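Local coordinates for protein tRNA modification GTPase MnmE (Chlorobium tepidum, PDB 3GEE) that is a potassium-dependent GTPase that probably takes part in adding a carboxymethylaminomethyl group to the wobble uridine U34 of certain tRNAs, at residues Ala143-Glu148 with Val162-Gly167; Arg153-Tyr158 with His278-Phe283. One frame throughout, in Å; residues are numbered along the deposited sequence.

How the contacts relate
Helix 155-166 serves both contacts: its C-terminal end packs on helix 140-151 in contact 1, and its first turn, with the two residues before it, meets the β-hairpin of the G domain in contact 2. The contact centres are about 17 Å apart. Contact 1 is buried and lies near the folate site, with the side chain of I146 about 6 Å from a bound folinic acid. Contact 2 is partly exposed and away from the annotated sites, joining the helical domain to the nucleotide-binding domain inserted into it. Residues of the second subunit reach both contacts, so the shared helix also faces the dimer partner.

Contact 1: residues Ala143-Glu148 with Val162-Gly167; sequences AEAIGE and VSQMKG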
# COMPACT_ATOMS: atom_id res chain seq x y z
N ALA A 143 13.78 -3.02 -18.12
CA ALA A 143 12.37 -2.67 -17.98
C ALA A 143 11.57 -3.82 -17.37
O ALA A 143 10.92 -3.66 -16.33
CB ALA A 143 11.78 -2.25 -19.33
N GLU A 144 11.65 -5.00 -18.00
CA GLU A 144 10.97 -6.19 -17.53
C GLU A 144 11.41 -6.56 -16.12
O GLU A 144 10.62 -7.04 -15.31
CB GLU A 144 11.22 -7.37 -18.47
CG GLU A 144 10.60 -7.23 -19.84
CD GLU A 144 10.66 -8.51 -20.64
OE1 GLU A 144 9.81 -9.40 -20.42
OE2 GLU A 144 11.57 -8.64 -21.50
N ALA A 145 12.69 -6.32 -15.83
CA ALA A 145 13.27 -6.65 -14.54
C ALA A 145 12.63 -5.86 -13.41
O ALA A 145 12.46 -6.38 -12.30
CB ALA A 145 14.77 -6.43 -14.55
N ILE A 146 12.28 -4.61 -13.68
CA ILE A 146 11.63 -3.77 -12.67
C ILE A 146 10.31 -4.41 -12.26
O ILE A 146 10.04 -4.56 -11.06
CB ILE A 146 11.39 -2.33 -13.15
CG1 ILE A 146 12.72 -1.59 -13.32
CG2 ILE A 146 10.50 -1.59 -12.17
CD1 ILE A 146 12.66 -0.42 -14.27
N GLY A 147 9.51 -4.80 -13.26
CA GLY A 147 8.25 -5.49 -13.03
C GLY A 147 8.48 -6.76 -12.25
O GLY A 147 7.89 -6.96 -11.19
N GLU A 148 9.37 -7.60 -12.76
CA GLU A 148 9.69 -8.89 -12.15
C GLU A 148 10.05 -8.77 -10.66
O GLU A 148 9.78 -9.69 -9.89
CB GLU A 148 10.83 -9.57 -12.91
CG GLU A 148 10.41 -10.23 -14.21
CD GLU A 148 11.56 -10.94 -14.92
OE1 GLU A 148 12.54 -11.34 -14.26
OE2 GLU A 148 11.47 -11.10 -16.16
N VAL A 162 16.98 -8.60 -9.63
CA VAL A 162 18.07 -7.69 -9.27
C VAL A 162 19.20 -7.81 -10.28
O VAL A 162 19.68 -6.80 -10.79
CB VAL A 162 18.58 -7.95 -7.83
CG1 VAL A 162 19.89 -7.23 -7.59
CG2 VAL A 162 17.54 -7.51 -6.81
N SER A 163 19.61 -9.04 -10.57
CA SER A 163 20.63 -9.31 -11.58
C SER A 163 20.27 -8.70 -12.93
O SER A 163 21.10 -8.05 -13.57
CB SER A 163 20.85 -10.81 -11.72
OG SER A 163 21.70 -11.10 -12.81
N GLN A 164 19.02 -8.89 -13.36
CA GLN A 164 18.57 -8.40 -14.65
C GLN A 164 18.45 -6.87 -14.68
O GLN A 164 18.64 -6.25 -15.73
CB GLN A 164 17.24 -9.06 -15.03
CG GLN A 164 16.79 -8.82 -16.47
CD GLN A 164 15.73 -9.80 -16.92
OE1 GLN A 164 15.91 -11.02 -16.81
NE2 GLN A 164 14.62 -9.29 -17.44
N MET A 165 18.14 -6.28 -13.53
CA MET A 165 18.04 -4.83 -13.39
C MET A 165 19.44 -4.21 -13.46
O MET A 165 19.66 -3.21 -14.15
CB MET A 165 17.34 -4.49 -12.07
CG MET A 165 16.84 -3.05 -11.95
SD MET A 165 15.92 -2.73 -10.42
CE MET A 165 17.21 -2.86 -9.17
N LYS A 166 20.37 -4.84 -12.75
CA LYS A 166 21.79 -4.52 -12.80
C LYS A 166 22.34 -4.66 -14.24
O LYS A 166 23.34 -4.03 -14.59
CB LYS A 166 22.54 -5.45 -11.85
CG LYS A 166 23.84 -4.93 -11.29
CD LYS A 166 24.34 -5.87 -10.20
CE LYS A 166 25.69 -5.44 -9.65
NZ LYS A 166 26.21 -6.43 -8.66
N GLY A 167 21.70 -5.51 -15.04
CA GLY A 167 22.00 -5.64 -16.47
C GLY A 167 22.91 -6.79 -16.87
O GLY A 167 23.36 -6.86 -18.02
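A145 packs against M165 near the open end of an antiparallel helical hairpin, formed by helices 140-151 and 155-166 of the MnmE helical domain. The short segments run at 153° to each other, with axes 8.0 Å apart. The small side chain of A145 is consistent with this close approach: its CB lies 3.5 Å from M165 N, 4.1 Å from M165 CB and 3.6 Å from Q164 CB. With CG anti to the backbone N (chi1 -169°), the extended Q164 chain passes over A145 and carries its amide to the opposing helix, where NE2 donates to L141 O. The E148 carboxylate stands nearby, its plane 73° from that of the amide, but OE2 is 3.9 Å from Q164 NE2, too far for a hydrogen bond. E144 touches Q164 through CB, while its OE2 forms a salt bridge with R413 and a hydrogen bond with H414. On the other flank, I146 CG1 lies 4.5 Å from M165 SD. G167, at positive phi, ends the second helix in a Schellman motif. Beyond the hairpin, A143 packs on helices 127-134 and 464-469, I146 touches K476, a predicted folate-binding residue, and I146 and M165 pack against H102 and D78 of the second subunit, respectively.

Contact 2: residues Arg153-Tyr158 with His278-Phe283; sequences RTESAY and HDKTMF
T154 and K280 mark an interdomain contact between the helical domain and the G domain of MnmE, in which the start of helix 155-166 meets a β-hairpin at the border of the GTPase sheet. The hairpin joins strands 274-278 and 281-286 through a type I' turn from H278 to T281, closed by reciprocal backbone bonds between these two residues. The interface is small, burying 245 Å² in all, and rests mainly on van der Waals contact. At its middle the methyl of T154, at the N-cap position but without a capping side-chain bond, meets the K280 carbonyl, with CG2 3.3 Å from K280 O. S156 OG faces the same carbonyl from the first helical turn but, at 3.8 Å from K280 O, makes no hydrogen bond. Apolar contact extends along the strand to M282, where CG anti to the backbone N (chi1 -165°) and an extended chi2 carry SD toward R153, to 3.9 Å from R153 CG. Both R153 and M282 also touch C275 on the edge strand 274-278, while the backbone of M282 bonds to V234 in the neighbouring strand. Toward solvent, the extended K280 chain runs past the E155 carboxylate, giving a long salt bridge of 3.6 Å between K280 NZ and E155 OE1, probably a weak tie. At the far end of the helical segment, Y158 OH bonds V77 O of the second subunit. Within the turn itself, T281 OG1 donates to D279 O at 3.0 Å, approaching from above the carbonyl plane, 53° out of it.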
# COMPACT_ATOMS: atom_id res chain seq x y z
N ARG A 153 7.75 -13.15 -5.55
CA ARG A 153 7.28 -13.70 -4.27
C ARG A 153 8.22 -14.73 -3.66
O ARG A 153 7.97 -15.24 -2.57
CB ARG A 153 5.84 -14.23 -4.39
CG ARG A 153 5.39 -14.54 -5.81
CD ARG A 153 3.92 -14.17 -6.01
NE ARG A 153 3.02 -15.05 -5.27
CZ ARG A 153 1.69 -14.95 -5.27
NH1 ARG A 153 1.08 -14.00 -5.97
NH2 ARG A 153 0.97 -15.81 -4.55
N THR A 154 9.32 -15.01 -4.36
CA THR A 154 10.37 -15.89 -3.87
C THR A 154 11.68 -15.11 -3.77
O THR A 154 11.88 -14.14 -4.49
CB THR A 154 10.61 -17.09 -4.82
OG1 THR A 154 9.46 -17.30 -5.65
CG2 THR A 154 10.90 -18.35 -4.03
N GLU A 155 12.57 -15.55 -2.88
CA GLU A 155 13.91 -14.98 -2.77
C GLU A 155 14.66 -15.10 -4.10
O GLU A 155 15.19 -14.11 -4.61
CB GLU A 155 14.71 -15.65 -1.65
CG GLU A 155 14.62 -14.93 -0.30
CD GLU A 155 15.09 -15.80 0.88
OE1 GLU A 155 15.66 -16.91 0.66
OE2 GLU A 155 14.90 -15.35 2.03
N SER A 156 14.68 -16.32 -4.65
CA SER A 156 15.36 -16.59 -5.91
C SER A 156 14.77 -15.81 -7.09
O SER A 156 15.48 -15.50 -8.04
CB SER A 156 15.35 -18.09 -6.21
OG SER A 156 14.02 -18.53 -6.46
N ALA A 157 13.47 -15.51 -7.02
CA ALA A 157 12.82 -14.69 -8.04
C ALA A 157 13.25 -13.23 -7.90
O ALA A 157 13.49 -12.54 -8.90
CB ALA A 157 11.31 -14.81 -7.94
N TYR A 158 13.33 -12.78 -6.66
CA TYR A 158 13.80 -11.44 -6.31
C TYR A 158 15.25 -11.21 -6.76
O TYR A 158 15.55 -10.23 -7.44
CB TYR A 158 13.63 -11.22 -4.79
CG TYR A 158 14.52 -10.15 -4.19
CD1 TYR A 158 14.23 -8.80 -4.34
CD2 TYR A 158 15.65 -10.51 -3.44
CE1 TYR A 158 15.04 -7.82 -3.78
CE2 TYR A 158 16.47 -9.53 -2.88
CZ TYR A 158 16.15 -8.20 -3.05
OH TYR A 158 16.96 -7.23 -2.50
N HIS A 278 7.55 -24.02 -1.26
CA HIS A 278 8.21 -25.10 -0.52
C HIS A 278 9.65 -25.21 -1.00
O HIS A 278 9.90 -25.23 -2.21
CB HIS A 278 7.45 -26.42 -0.72
CG HIS A 278 8.24 -27.64 -0.32
ND1 HIS A 278 8.29 -28.10 0.97
CD2 HIS A 278 8.99 -28.49 -1.06
CE1 HIS A 278 9.04 -29.19 1.02
NE2 HIS A 278 9.48 -29.45 -0.20
N ASP A 279 10.59 -25.29 -0.05
CA ASP A 279 12.03 -25.35 -0.35
C ASP A 279 12.49 -24.23 -1.29
O ASP A 279 13.20 -24.48 -2.27
CB ASP A 279 12.43 -26.73 -0.92
CG ASP A 279 12.73 -27.76 0.16
OD1 ASP A 279 12.97 -28.93 -0.19
OD2 ASP A 279 12.74 -27.40 1.36
N LYS A 280 12.08 -23.00 -0.97
CA LYS A 280 12.42 -21.79 -1.74
C LYS A 280 11.99 -21.84 -3.21
O LYS A 280 12.56 -21.16 -4.06
CB LYS A 280 13.92 -21.46 -1.62
CG LYS A 280 14.38 -21.09 -0.22
CD LYS A 280 15.86 -20.80 -0.19
CE LYS A 280 16.30 -20.37 1.20
NZ LYS A 280 17.70 -19.87 1.22
N THR A 281 10.96 -22.65 -3.49
CA THR A 281 10.46 -22.84 -4.85
C THR A 281 8.94 -22.69 -4.88
O THR A 281 8.25 -23.14 -3.97
CB THR A 281 10.85 -24.23 -5.41
OG1 THR A 281 12.21 -24.52 -5.08
CG2 THR A 281 10.68 -24.27 -6.92
N MET A 282 8.44 -22.06 -5.94
CA MET A 282 7.01 -21.81 -6.09
C MET A 282 6.36 -22.85 -7.01
O MET A 282 6.94 -23.25 -8.03
CB MET A 282 6.79 -20.40 -6.64
CG MET A 282 5.38 -19.88 -6.51
SD MET A 282 5.25 -18.21 -7.18
CE MET A 282 5.50 -18.50 -8.93
N PHE A 283 5.16 -23.29 -6.65
CA PHE A 283 4.42 -24.27 -7.43
C PHE A 283 3.07 -23.72 -7.87
O PHE A 283 2.20 -23.48 -7.04
CB PHE A 283 4.21 -25.56 -6.63
CG PHE A 283 5.49 -26.29 -6.31
CD1 PHE A 283 6.14 -26.08 -5.10
CD2 PHE A 283 6.03 -27.20 -7.21
CE1 PHE A 283 7.33 -26.75 -4.80
CE2 PHE A 283 7.21 -27.87 -6.93
CZ PHE A 283 7.86 -27.65 -5.72